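Local coordinates for protein putative fimbrial subunit (Corynebacterium diphtheriae, PDB 4HSS) that forms, as the major pilin SpaD, the repeating subunit of a homopolymeric bacterial pilus that probably serves in cell adhesion, at residues G46-D51 with N149-P154; T61-K66 with T94-T99; T194-E199 with V279-P284. All coordinates share one frame; numbering follows the deposited sequence.

Contacts 1 and 2 belong to the N-terminal prealbumin-like part of the pilin, and contact 3 to the Sgo0707 N2-type part that follows in the chain. Contact 2 lies, in sequence, wholly between the two segments of contact 1. The centres of these two are 16 Å apart, and they touch where P154 CB packs on F62 CZ at 3.7 Å. Contact 3 opens only after both have closed; its nearest atoms lie about 12 Å from contact 1 and about 11 Å from contact 2. All three are remote from the calcium site of I406, E408, D416 and T419, which belongs to the C-terminal part.

Contact 1: residues G46-D51 with N149-P154; sequences GKEMDD and NVVAYP
The ring of Y153 overlaps the side chain of M49, whose methyl CE lies 3.6 Å from ring atom CD2 while M49 CB sits near Y153 CE2. This Met-aromatic contact joins a loop to a strand in the N-terminal prealbumin-like (CnaB-type) fold: 46-51 is part of the loop after strand 28-36, and 149-152 begins the long strand 149-166. SD is 5.5 Å from the centroid of the Y153 ring and 46° off its normal, so the sulfur meets the ring obliquely. The phenol oxygen fastens the same pair, since M49 N donates to Y153 OH at 2.6 Å. K47 O lies in the ring plane, at the edge, 4.0 Å from Y153 CE2. The ring of H33, from strand 28-36, also meets that of Y153.

At the other end V151 N donates to G46 O at 2.8 Å. V150 CA also approaches G46 O, at 3.3 Å, in a CA-H...O contact, and N147 adds a weak hydrogen bond to this oxygen. Beyond the loop, V150 and A152 bond through their backbones to strand 28-36, which runs parallel to theirs.

V151 fills the middle, its CB 3.7 Å from K47 C. E48 starts out pointing away, but the bend at its second torsion (chi2 76°) folds the carboxylate back over V151, its plane almost perpendicular to the Y153 ring. Each carboxylate oxygen then faces its own methyl of V151: OE2 is near CG1, and OE1 is 3.9 Å from CG2.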
ATOM      1  N   GLY A  46     -35.462   5.562  15.026  1.00 41.41           N
ATOM      2  CA  GLY A  46     -35.616   4.135  15.301  1.00 39.21           C
ATOM      3  C   GLY A  46     -36.588   3.540  14.298  1.00 39.68           C
ATOM      4  O   GLY A  46     -36.921   2.353  14.348  1.00 35.45           O
ATOM      5  N   LYS A  47     -37.048   4.398  13.374  1.00 38.63           N
ATOM      6  CA  LYS A  47     -37.991   4.064  12.312  1.00 39.89           C
ATOM      7  C   LYS A  47     -37.257   4.181  10.999  1.00 46.02           C
ATOM      8  O   LYS A  47     -36.098   4.603  11.007  1.00 45.56           O
ATOM      9  CB  LYS A  47     -39.223   5.014  12.355  1.00 42.04           C
ATOM     10  CG  LYS A  47     -40.072   4.938  13.623  1.00 59.56           C
ATOM     11  CD  LYS A  47     -41.091   6.117  13.762  1.00 73.95           C
ATOM     12  CE  LYS A  47     -40.544   7.355  14.463  1.00 76.59           C
ATOM     13  NZ  LYS A  47     -41.529   8.479  14.501  1.00 71.07           N
ATOM     14  N   GLU A  48     -37.912   3.807   9.882  1.00 46.08           N
ATOM     15  CA  GLU A  48     -37.373   3.863   8.519  1.00 48.71           C
ATOM     16  C   GLU A  48     -37.032   5.334   8.174  1.00 58.65           C
ATOM     17  O   GLU A  48     -37.714   6.242   8.650  1.00 57.33           O
ATOM     18  CB  GLU A  48     -38.391   3.249   7.540  1.00 50.23           C
ATOM     19  CG  GLU A  48     -37.787   2.626   6.288  1.00 60.90           C
ATOM     20  CD  GLU A  48     -37.120   1.270   6.444  1.00 80.16           C
ATOM     21  OE1 GLU A  48     -37.793   0.313   6.893  1.00 74.29           O
ATOM     22  OE2 GLU A  48     -35.930   1.157   6.070  1.00 73.20           O
ATOM     23  N   MET A  49     -35.937   5.582   7.448  1.00 62.38           N
ATOM     24  CA  MET A  49     -35.528   6.974   7.240  1.00 66.01           C
ATOM     25  C   MET A  49     -35.130   7.343   5.819  1.00 79.24           C
ATOM     26  O   MET A  49     -35.016   8.544   5.554  1.00 80.78           O
ATOM     27  CB  MET A  49     -34.352   7.348   8.171  1.00 68.32           C
ATOM     28  CG  MET A  49     -34.698   7.368   9.657  1.00 72.32           C
ATOM     29  SD  MET A  49     -33.640   8.450  10.663  1.00 77.38           S
ATOM     30  CE  MET A  49     -31.989   7.735  10.362  1.00 74.04           C
ATOM     31  N   ASP A  50     -34.886   6.365   4.925  1.00 81.75           N
ATOM     32  CA  ASP A  50     -34.434   6.567   3.525  1.00 84.87           C
ATOM     33  C   ASP A  50     -33.190   7.524   3.439  1.00 93.78           C
ATOM     34  O   ASP A  50     -33.081   8.363   2.528  1.00 93.59           O
ATOM     35  CB  ASP A  50     -35.580   7.007   2.565  1.00 87.32           C
ATOM     36  CG  ASP A  50     -36.380   8.243   2.942  1.00100.52           C
ATOM     37  OD1 ASP A  50     -35.813   9.364   2.880  1.00101.82           O
ATOM     38  OD2 ASP A  50     -37.587   8.096   3.263  1.00105.47           O
ATOM     39  N   ASP A  51     -32.240   7.345   4.387  1.00 92.92           N
ATOM     40  CA  ASP A  51     -31.021   8.142   4.465  1.00 93.86           C
ATOM     41  C   ASP A  51     -29.913   7.432   3.699  1.00 98.53           C
ATOM     42  O   ASP A  51     -28.977   6.886   4.301  1.00 98.04           O
ATOM     43  CB  ASP A  51     -30.623   8.406   5.935  1.00 96.24           C
ATOM     44  CG  ASP A  51     -29.848   9.697   6.172  1.00109.16           C
ATOM     45  OD1 ASP A  51     -29.004  10.055   5.315  1.00110.25           O
ATOM     46  OD2 ASP A  51     -30.048  10.323   7.236  1.00115.55           O
ATOM     47  N   ASN A 149     -40.592  -2.706  15.701  1.00 36.03           N
ATOM     48  CA  ASN A 149     -39.763  -2.996  14.523  1.00 36.15           C
ATOM     49  C   ASN A 149     -38.797  -1.834  14.298  1.00 41.02           C
ATOM     50  O   ASN A 149     -39.067  -0.888  13.544  1.00 41.94           O
ATOM     51  CB  ASN A 149     -40.647  -3.299  13.311  1.00 31.57           C
ATOM     52  CG  ASN A 149     -41.739  -4.302  13.642  1.00 45.80           C
ATOM     53  OD1 ASN A 149     -41.476  -5.474  13.985  1.00 34.35           O
ATOM     54  ND2 ASN A 149     -42.984  -3.834  13.640  1.00 37.12           N
ATOM     55  N   VAL A 150     -37.694  -1.895  15.050  1.00 36.26           N
ATOM     56  CA  VAL A 150     -36.640  -0.892  15.118  1.00 34.27           C
ATOM     57  C   VAL A 150     -35.778  -0.969  13.875  1.00 38.50           C
ATOM     58  O   VAL A 150     -35.430  -2.056  13.402  1.00 38.16           O
ATOM     59  CB  VAL A 150     -35.823  -1.041  16.444  1.00 36.00           C
ATOM     60  CG1 VAL A 150     -34.661  -0.038  16.521  1.00 34.59           C
ATOM     61  CG2 VAL A 150     -36.747  -0.892  17.667  1.00 35.16           C
ATOM     62  N   VAL A 151     -35.475   0.213  13.329  1.00 34.74           N
ATOM     63  CA  VAL A 151     -34.646   0.394  12.155  1.00 33.62           C
ATOM     64  C   VAL A 151     -33.464   1.291  12.568  1.00 37.98           C
ATOM     65  O   VAL A 151     -33.686   2.335  13.167  1.00 37.87           O
ATOM     66  CB  VAL A 151     -35.450   0.952  10.937  1.00 36.61           C
ATOM     67  CG1 VAL A 151     -34.581   1.014   9.696  1.00 37.11           C
ATOM     68  CG2 VAL A 151     -36.698   0.122  10.654  1.00 35.80           C
ATOM     69  N   ALA A 152     -32.213   0.864  12.267  1.00 33.32           N
ATOM     70  CA  ALA A 152     -30.989   1.606  12.575  1.00 32.73           C
ATOM     71  C   ALA A 152     -30.082   1.651  11.364  1.00 40.04           C
ATOM     72  O   ALA A 152     -30.103   0.728  10.541  1.00 40.71           O
ATOM     73  CB  ALA A 152     -30.255   0.989  13.763  1.00 32.70           C
ATOM     74  N   TYR A 153     -29.277   2.727  11.260  1.00 35.96           N
ATOM     75  CA  TYR A 153     -28.389   2.952  10.133  1.00 35.59           C
ATOM     76  C   TYR A 153     -26.938   3.043  10.607  1.00 40.62           C
ATOM     77  O   TYR A 153     -26.410   4.152  10.720  1.00 39.39           O
ATOM     78  CB  TYR A 153     -28.826   4.227   9.365  1.00 35.86           C
ATOM     79  CG  TYR A 153     -30.232   4.124   8.804  1.00 34.44           C
ATOM     80  CD1 TYR A 153     -30.450   3.795   7.465  1.00 35.40           C
ATOM     81  CD2 TYR A 153     -31.344   4.305   9.621  1.00 33.96           C
ATOM     82  CE1 TYR A 153     -31.741   3.646   6.959  1.00 35.01           C
ATOM     83  CE2 TYR A 153     -32.637   4.165   9.126  1.00 35.34           C
ATOM     84  CZ  TYR A 153     -32.834   3.844   7.792  1.00 44.63           C
ATOM     85  OH  TYR A 153     -34.122   3.729   7.316  1.00 45.96           O
ATOM     86  N   PRO A 154     -26.280   1.887  10.897  1.00 38.95           N
ATOM     87  CA  PRO A 154     -24.869   1.939  11.344  1.00 38.61           C
ATOM     88  C   PRO A 154     -23.942   2.438  10.241  1.00 43.56           C
ATOM     89  O   PRO A 154     -24.240   2.239   9.057  1.00 44.73           O
ATOM     90  CB  PRO A 154     -24.540   0.490  11.732  1.00 40.12           C
ATOM     91  CG  PRO A 154     -25.801  -0.267  11.617  1.00 45.36           C
ATOM     92  CD  PRO A 154     -26.756   0.493  10.775  1.00 40.61           C
TER

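Contact 2: residues T61-K66 with T94-T99; sequences TFKITK and TKEVET
The flat carboxylate of E96 meets T61 through one oxygen, OE2 lying 3.4 Å from methyl CG2. The ring of F62 projects from the other surface of the sheet, with L32 and K34 of strand 28-36 against it; of its side chain CB comes nearest to the partner strand, at V97 O. The two segments are antiparallel neighbours, 161° apart in direction, in the four-stranded sheet of the prealbumin-like beta sandwich. Strand 93-98 is its outermost strand within the chain, and 113-121 flanks 61-67 across from it.

F62 with V97 and I64 with K95 are the hydrogen-bonded pairs, each bonded in both directions. I64 N to K95 O is 3.0 Å; the return bond from K95 N to I64 O is longer at 3.3 Å.

T61, K63, T65, T94, E96 and E98 share one surface. There T61 OG1 rests against E98 CG at 3.6 Å, while K63 CB packs on E96 CG at 3.8 Å. The extended K63 chain passes obliquely across T94, bringing CE to 3.7 Å from T94 CG2, and its ammonium stays short of contact with the E96 carboxylate. E96 OE2 also has a weak bond to T120 OG1.

On the opposite surface F62, I64 and V97 face strands 28-36 and 104-110. K95 sends its ammonium to the backbone oxygen of D108. I64 has CG1 between its backbone N and carbonyl carbon (chi1 63°), which lays this branch beside K95: I64 CG1 lies 3.7 Å from K95 CB.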
ATOM      1  N   THR A  61     -21.005  -8.307   9.405  1.00 44.19           N
ATOM      2  CA  THR A  61     -21.749  -9.139  10.353  1.00 43.00           C
ATOM      3  C   THR A  61     -22.023  -8.358  11.637  1.00 41.99           C
ATOM      4  O   THR A  61     -21.141  -7.689  12.184  1.00 40.74           O
ATOM      5  CB  THR A  61     -20.998 -10.469  10.665  1.00 51.84           C
ATOM      6  OG1 THR A  61     -20.726 -11.161   9.443  1.00 52.05           O
ATOM      7  CG2 THR A  61     -21.787 -11.390  11.616  1.00 45.90           C
ATOM      8  N   PHE A  62     -23.241  -8.482  12.128  1.00 36.07           N
ATOM      9  CA  PHE A  62     -23.622  -7.851  13.372  1.00 35.46           C
ATOM     10  C   PHE A  62     -24.059  -8.870  14.392  1.00 38.72           C
ATOM     11  O   PHE A  62     -24.739  -9.841  14.047  1.00 36.47           O
ATOM     12  CB  PHE A  62     -24.730  -6.821  13.151  1.00 36.29           C
ATOM     13  CG  PHE A  62     -24.188  -5.489  12.680  1.00 36.53           C
ATOM     14  CD1 PHE A  62     -23.644  -4.577  13.586  1.00 37.19           C
ATOM     15  CD2 PHE A  62     -24.251  -5.128  11.336  1.00 36.92           C
ATOM     16  CE1 PHE A  62     -23.171  -3.334  13.151  1.00 37.52           C
ATOM     17  CE2 PHE A  62     -23.780  -3.880  10.907  1.00 38.69           C
ATOM     18  CZ  PHE A  62     -23.221  -3.003  11.811  1.00 36.29           C
ATOM     19  N   LYS A  63     -23.663  -8.642  15.652  1.00 36.20           N
ATOM     20  CA  LYS A  63     -24.059  -9.483  16.776  1.00 37.02           C
ATOM     21  C   LYS A  63     -24.885  -8.666  17.735  1.00 41.09           C
ATOM     22  O   LYS A  63     -24.407  -7.640  18.221  1.00 44.04           O
ATOM     23  CB  LYS A  63     -22.835 -10.072  17.494  1.00 40.62           C
ATOM     24  CG  LYS A  63     -23.202 -10.977  18.679  1.00 63.51           C
ATOM     25  CD  LYS A  63     -21.973 -11.438  19.453  1.00 78.06           C
ATOM     26  CE  LYS A  63     -22.256 -12.735  20.178  1.00 93.34           C
ATOM     27  NZ  LYS A  63     -21.099 -13.196  20.998  1.00103.16           N
ATOM     28  N   ILE A  64     -26.105  -9.115  18.017  1.00 36.08           N
ATOM     29  CA  ILE A  64     -27.036  -8.512  18.988  1.00 35.37           C
ATOM     30  C   ILE A  64     -26.996  -9.341  20.258  1.00 42.34           C
ATOM     31  O   ILE A  64     -26.899 -10.564  20.197  1.00 41.79           O
ATOM     32  CB  ILE A  64     -28.494  -8.335  18.468  1.00 37.68           C
ATOM     33  CG1 ILE A  64     -29.155  -9.715  18.144  1.00 36.48           C
ATOM     34  CG2 ILE A  64     -28.511  -7.369  17.278  1.00 38.19           C
ATOM     35  CD1 ILE A  64     -30.598  -9.751  18.105  1.00 36.54           C
ATOM     36  N   THR A  65     -27.066  -8.679  21.413  1.00 41.95           N
ATOM     37  CA  THR A  65     -27.000  -9.368  22.701  1.00 41.83           C
ATOM     38  C   THR A  65     -28.095  -8.831  23.629  1.00 46.31           C
ATOM     39  O   THR A  65     -28.017  -7.667  24.021  1.00 48.36           O
ATOM     40  CB  THR A  65     -25.570  -9.189  23.276  1.00 50.71           C
ATOM     41  OG1 THR A  65     -24.638  -9.662  22.301  1.00 49.13           O
ATOM     42  CG2 THR A  65     -25.351  -9.913  24.630  1.00 48.55           C
ATOM     43  N   LYS A  66     -29.109  -9.674  23.974  1.00 40.24           N
ATOM     44  CA  LYS A  66     -30.168  -9.357  24.932  1.00 39.50           C
ATOM     45  C   LYS A  66     -29.513  -9.090  26.303  1.00 46.29           C
ATOM     46  O   LYS A  66     -28.597  -9.811  26.696  1.00 46.84           O
ATOM     47  CB  LYS A  66     -31.181 -10.511  25.005  1.00 40.71           C
ATOM     48  CG  LYS A  66     -32.526 -10.138  25.642  1.00 48.22           C
ATOM     49  CD  LYS A  66     -33.416 -11.357  25.828  1.00 56.01           C
ATOM     50  CE  LYS A  66     -34.570 -11.123  26.777  1.00 75.08           C
ATOM     51  NZ  LYS A  66     -35.287 -12.394  27.098  1.00 84.67           N
ATOM     52  N   THR A  94     -28.029 -14.504  22.038  1.00 54.43           N
ATOM     53  CA  THR A  94     -27.315 -13.743  20.999  1.00 53.73           C
ATOM     54  C   THR A  94     -27.744 -14.201  19.611  1.00 56.75           C
ATOM     55  O   THR A  94     -28.278 -15.300  19.469  1.00 58.71           O
ATOM     56  CB  THR A  94     -25.798 -13.870  21.152  1.00 57.09           C
ATOM     57  OG1 THR A  94     -25.473 -15.253  21.256  1.00 58.90           O
ATOM     58  CG2 THR A  94     -25.249 -13.077  22.338  1.00 52.91           C
ATOM     59  N   LYS A  95     -27.506 -13.364  18.591  1.00 49.11           N
ATOM     60  CA  LYS A  95     -27.862 -13.648  17.207  1.00 47.29           C
ATOM     61  C   LYS A  95     -26.916 -12.877  16.307  1.00 47.95           C
ATOM     62  O   LYS A  95     -26.647 -11.705  16.593  1.00 47.34           O
ATOM     63  CB  LYS A  95     -29.329 -13.258  16.954  1.00 50.80           C
ATOM     64  CG  LYS A  95     -29.978 -13.944  15.761  1.00 71.80           C
ATOM     65  CD  LYS A  95     -31.436 -13.526  15.634  1.00 81.88           C
ATOM     66  CE  LYS A  95     -32.038 -13.958  14.325  1.00 93.58           C
ATOM     67  NZ  LYS A  95     -33.413 -13.423  14.158  1.00102.57           N
ATOM     68  N   GLU A  96     -26.359 -13.554  15.246  1.00 41.61           N
ATOM     69  CA  GLU A  96     -25.416 -12.968  14.271  1.00 38.06           C
ATOM     70  C   GLU A  96     -26.009 -13.001  12.883  1.00 39.78           C
ATOM     71  O   GLU A  96     -26.540 -14.035  12.476  1.00 37.07           O
ATOM     72  CB  GLU A  96     -24.076 -13.681  14.283  1.00 38.78           C
ATOM     73  CG  GLU A  96     -23.162 -13.259  15.423  1.00 50.32           C
ATOM     74  CD  GLU A  96     -21.713 -13.699  15.295  1.00 78.29           C
ATOM     75  OE1 GLU A  96     -21.182 -14.296  16.262  1.00 90.56           O
ATOM     76  OE2 GLU A  96     -21.096 -13.418  14.243  1.00 70.19           O
ATOM     77  N   VAL A  97     -25.989 -11.849  12.179  1.00 37.79           N
ATOM     78  CA  VAL A  97     -26.541 -11.703  10.824  1.00 38.55           C
ATOM     79  C   VAL A  97     -25.582 -10.852   9.985  1.00 46.06           C
ATOM     80  O   VAL A  97     -25.148  -9.799  10.449  1.00 47.98           O
ATOM     81  CB  VAL A  97     -27.980 -11.097  10.802  1.00 41.83           C
ATOM     82  CG1 VAL A  97     -28.465 -10.885   9.371  1.00 42.20           C
ATOM     83  CG2 VAL A  97     -28.979 -11.958  11.562  1.00 41.62           C
ATOM     84  N   GLU A  98     -25.299 -11.275   8.740  1.00 41.94           N
ATOM     85  CA  GLU A  98     -24.457 -10.541   7.804  1.00 41.28           C
ATOM     86  C   GLU A  98     -25.359  -9.780   6.836  1.00 49.09           C
ATOM     87  O   GLU A  98     -26.421 -10.296   6.474  1.00 50.23           O
ATOM     88  CB  GLU A  98     -23.523 -11.507   7.073  1.00 42.03           C
ATOM     89  CG  GLU A  98     -22.443 -10.841   6.246  1.00 49.64           C
ATOM     90  CD  GLU A  98     -21.617 -11.774   5.386  1.00 68.63           C
ATOM     91  OE1 GLU A  98     -20.371 -11.704   5.472  1.00 71.00           O
ATOM     92  OE2 GLU A  98     -22.211 -12.563   4.616  1.00 63.57           O
ATOM     93  N   THR A  99     -24.956  -8.549   6.436  1.00 46.77           N
ATOM     94  CA  THR A  99     -25.714  -7.690   5.513  1.00 47.27           C
ATOM     95  C   THR A  99     -25.703  -8.372   4.109  1.00 54.17           C
ATOM     96  O   THR A  99     -24.662  -8.888   3.709  1.00 53.47           O
ATOM     97  CB  THR A  99     -25.189  -6.227   5.571  1.00 50.96           C
ATOM     98  OG1 THR A  99     -23.846  -6.138   5.106  1.00 53.75           O
ATOM     99  CG2 THR A  99     -25.267  -5.630   6.971  1.00 42.26           C
TER

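Contact 3: residues T194-E199 with V279-P284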
ATOM      1  N   THR A 194      -5.842   9.812  17.023  1.00 36.19           N
ATOM      2  CA  THR A 194      -4.871   9.887  18.084  1.00 34.80           C
ATOM      3  C   THR A 194      -3.470   9.320  17.675  1.00 39.80           C
ATOM      4  O   THR A 194      -2.445   9.641  18.314  1.00 38.38           O
ATOM      5  CB  THR A 194      -5.458   9.162  19.264  1.00 44.03           C
ATOM      6  OG1 THR A 194      -5.551   7.773  18.968  1.00 52.65           O
ATOM      7  CG2 THR A 194      -6.834   9.677  19.629  1.00 37.03           C
ATOM      8  N   ALA A 195      -3.425   8.484  16.610  1.00 35.18           N
ATOM      9  CA  ALA A 195      -2.176   7.901  16.101  1.00 32.00           C
ATOM     10  C   ALA A 195      -2.280   7.656  14.606  1.00 34.49           C
ATOM     11  O   ALA A 195      -3.364   7.333  14.117  1.00 33.88           O
ATOM     12  CB  ALA A 195      -1.851   6.608  16.826  1.00 31.14           C
ATOM     13  N   PHE A 196      -1.153   7.807  13.895  1.00 29.30           N
ATOM     14  CA  PHE A 196      -1.049   7.575  12.461  1.00 30.35           C
ATOM     15  C   PHE A 196       0.443   7.465  12.026  1.00 35.95           C
ATOM     16  O   PHE A 196       1.235   8.434  12.133  1.00 33.87           O
ATOM     17  CB  PHE A 196      -1.794   8.642  11.608  1.00 32.18           C
ATOM     18  CG  PHE A 196      -2.030   8.179  10.180  1.00 32.85           C
ATOM     19  CD1 PHE A 196      -1.014   8.240   9.232  1.00 33.74           C
ATOM     20  CD2 PHE A 196      -3.250   7.630   9.802  1.00 34.62           C
ATOM     21  CE1 PHE A 196      -1.204   7.746   7.941  1.00 34.18           C
ATOM     22  CE2 PHE A 196      -3.446   7.143   8.503  1.00 36.82           C
ATOM     23  CZ  PHE A 196      -2.416   7.196   7.582  1.00 33.58           C
ATOM     24  N   ARG A 197       0.800   6.253  11.518  1.00 32.08           N
ATOM     25  CA  ARG A 197       2.136   5.945  11.047  1.00 30.51           C
ATOM     26  C   ARG A 197       2.124   5.087   9.747  1.00 35.34           C
ATOM     27  O   ARG A 197       1.123   4.444   9.389  1.00 33.77           O
ATOM     28  CB  ARG A 197       3.001   5.304  12.154  1.00 29.02           C
ATOM     29  CG  ARG A 197       2.729   3.860  12.528  1.00 29.67           C
ATOM     30  CD  ARG A 197       3.683   3.449  13.648  1.00 32.47           C
ATOM     31  NE  ARG A 197       3.641   2.014  13.949  1.00 42.06           N
ATOM     32  CZ  ARG A 197       2.724   1.420  14.716  1.00 54.18           C
ATOM     33  NH1 ARG A 197       1.743   2.131  15.264  1.00 39.09           N
ATOM     34  NH2 ARG A 197       2.764   0.109  14.917  1.00 37.44           N
ATOM     35  N   PHE A 198       3.241   5.202   9.005  1.00 32.31           N
ATOM     36  CA  PHE A 198       3.594   4.500   7.782  1.00 31.52           C
ATOM     37  C   PHE A 198       4.719   3.599   8.105  1.00 32.82           C
ATOM     38  O   PHE A 198       5.705   4.077   8.675  1.00 32.80           O
ATOM     39  CB  PHE A 198       4.068   5.473   6.698  1.00 33.11           C
ATOM     40  CG  PHE A 198       3.066   6.422   6.131  1.00 34.44           C
ATOM     41  CD1 PHE A 198       2.290   6.061   5.034  1.00 35.25           C
ATOM     42  CD2 PHE A 198       2.951   7.716   6.628  1.00 37.53           C
ATOM     43  CE1 PHE A 198       1.369   6.953   4.488  1.00 34.82           C
ATOM     44  CE2 PHE A 198       2.039   8.623   6.056  1.00 38.99           C
ATOM     45  CZ  PHE A 198       1.255   8.227   4.994  1.00 35.34           C
ATOM     46  N   GLU A 199       4.607   2.314   7.767  1.00 28.17           N
ATOM     47  CA  GLU A 199       5.711   1.368   7.982  1.00 27.62           C
ATOM     48  C   GLU A 199       6.067   0.685   6.673  1.00 32.82           C
ATOM     49  O   GLU A 199       5.180   0.346   5.893  1.00 32.38           O
ATOM     50  CB  GLU A 199       5.414   0.343   9.066  1.00 28.23           C
ATOM     51  CG  GLU A 199       5.523   0.940  10.454  1.00 39.02           C
ATOM     52  CD  GLU A 199       5.387  -0.023  11.614  1.00 67.55           C
ATOM     53  OE1 GLU A 199       5.027  -1.203  11.386  1.00 62.93           O
ATOM     54  OE2 GLU A 199       5.643   0.410  12.761  1.00 63.32           O
ATOM     55  N   VAL A 279       0.045   0.935   6.900  1.00 41.14           N
ATOM     56  CA  VAL A 279      -0.387   2.152   7.563  1.00 41.20           C
ATOM     57  C   VAL A 279      -1.071   1.689   8.826  1.00 44.53           C
ATOM     58  O   VAL A 279      -1.820   0.706   8.785  1.00 43.47           O
ATOM     59  CB  VAL A 279      -1.200   3.244   6.803  1.00 45.89           C
ATOM     60  CG1 VAL A 279      -0.411   3.846   5.658  1.00 45.67           C
ATOM     61  CG2 VAL A 279      -2.562   2.754   6.343  1.00 46.32           C
ATOM     62  N   ILE A 280      -0.725   2.338   9.965  1.00 40.70           N
ATOM     63  CA  ILE A 280      -1.284   2.037  11.276  1.00 39.93           C
ATOM     64  C   ILE A 280      -1.865   3.315  11.862  1.00 45.43           C
ATOM     65  O   ILE A 280      -1.173   4.322  11.981  1.00 46.56           O
ATOM     66  CB  ILE A 280      -0.292   1.359  12.262  1.00 42.43           C
ATOM     67  CG1 ILE A 280       0.439   0.177  11.625  1.00 43.86           C
ATOM     68  CG2 ILE A 280      -1.009   0.900  13.499  1.00 40.44           C
ATOM     69  CD1 ILE A 280       1.876   0.359  11.510  1.00 51.33           C
ATOM     70  N   PHE A 281      -3.144   3.263  12.223  1.00 41.16           N
ATOM     71  CA  PHE A 281      -3.865   4.334  12.875  1.00 39.57           C
ATOM     72  C   PHE A 281      -4.876   3.728  13.811  1.00 40.16           C
ATOM     73  O   PHE A 281      -5.175   2.537  13.691  1.00 36.06           O
ATOM     74  CB  PHE A 281      -4.547   5.264  11.852  1.00 41.34           C
ATOM     75  CG  PHE A 281      -5.446   4.557  10.873  1.00 42.90           C
ATOM     76  CD1 PHE A 281      -6.748   4.212  11.221  1.00 44.37           C
ATOM     77  CD2 PHE A 281      -4.991   4.225   9.599  1.00 44.75           C
ATOM     78  CE1 PHE A 281      -7.568   3.526  10.326  1.00 44.31           C
ATOM     79  CE2 PHE A 281      -5.822   3.549   8.698  1.00 46.76           C
ATOM     80  CZ  PHE A 281      -7.103   3.207   9.071  1.00 44.08           C
ATOM     81  N   ASN A 282      -5.425   4.563  14.727  1.00 38.21           N
ATOM     82  CA  ASN A 282      -6.506   4.203  15.645  1.00 38.11           C
ATOM     83  C   ASN A 282      -7.856   4.252  14.940  1.00 42.90           C
ATOM     84  O   ASN A 282      -8.085   5.092  14.059  1.00 42.79           O
ATOM     85  CB  ASN A 282      -6.546   5.158  16.858  1.00 36.82           C
ATOM     86  CG  ASN A 282      -6.876   6.614  16.539  1.00 52.95           C
ATOM     87  OD1 ASN A 282      -6.295   7.237  15.633  1.00 56.09           O
ATOM     88  ND2 ASN A 282      -7.787   7.210  17.311  1.00 32.62           N
ATOM     89  N   ASN A 283      -8.759   3.373  15.338  1.00 39.82           N
ATOM     90  CA  ASN A 283     -10.125   3.479  14.860  1.00 38.92           C
ATOM     91  C   ASN A 283     -10.730   4.559  15.757  1.00 42.32           C
ATOM     92  O   ASN A 283     -10.747   4.375  16.976  1.00 40.61           O
ATOM     93  CB  ASN A 283     -10.861   2.125  14.925  1.00 38.30           C
ATOM     94  CG  ASN A 283     -12.304   2.130  14.463  1.00 51.21           C
ATOM     95  OD1 ASN A 283     -12.910   3.168  14.234  1.00 51.83           O
ATOM     96  ND2 ASN A 283     -12.892   0.969  14.306  1.00 39.21           N
ATOM     97  N   PRO A 284     -11.092   5.751  15.223  1.00 40.51           N
ATOM     98  CA  PRO A 284     -11.578   6.838  16.103  1.00 40.14           C
ATOM     99  C   PRO A 284     -12.752   6.458  17.014  1.00 42.77           C
ATOM    100  O   PRO A 284     -12.867   6.984  18.120  1.00 41.49           O
ATOM    101  CB  PRO A 284     -11.995   7.918  15.108  1.00 42.27           C
ATOM    102  CG  PRO A 284     -11.131   7.665  13.914  1.00 46.52           C
ATOM    103  CD  PRO A 284     -11.071   6.183  13.810  1.00 42.04           C
TER
HETATM  104  O   HOH W   1      -0.412   4.502  14.487  1.00 51.19           O
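Two antiparallel strands of the middle, Sgo0707 N2-type domain form this contact, 196-199 and 279-282 running 164° apart in direction. R197 and I280 make its hydrogen-bonded pair: R197 N reaches I280 O at 2.8 Å, and I280 N returns a bond to R197 O.

The same two residues meet by their side chains. I280 CD1 sits 3.2 Å above the guanidinium plane of R197, toward its rim. CG of R197 stands between the backbone N and the carbonyl carbon (chi1 75°), from where the extended chain carries the guanidinium over the isoleucine. Its rotation is fixed from the edge by E199: NE donates to E199 OE2 at 2.8 Å, an almost straight hydrogen bond, part of a salt bridge, with OE2 in the guanidinium plane and NE above the carboxylate plane. A water donates to I280 O at 2.6 Å and accepts only a weak bond from R197 NH1.

The other surface carries three phenylalanines and V279. The rings of F196 and F281 are almost parallel (planes at 4°, centroids 5.7 Å apart) but meet rim to rim, neither over the other's face. F198 stands beside V279, its CD1 3.5 Å from V279 CG1, and one face of its ring takes F196 CE1 near the rim.

Where the strand pairing ends, the N282 amide binds the backbone just before strand 196-201. Its OD1 accepts from T194 N at 3.0 Å and A195 N at 3.3 Å, both from the same face of the amide, and ND2 donates to K192 O.

Strand 237-242 bonds to the far side of 196-201, and 289-293 to that of 272-282. M256 of strand 255-264 touches both F196 and F198, and L258 touches F198.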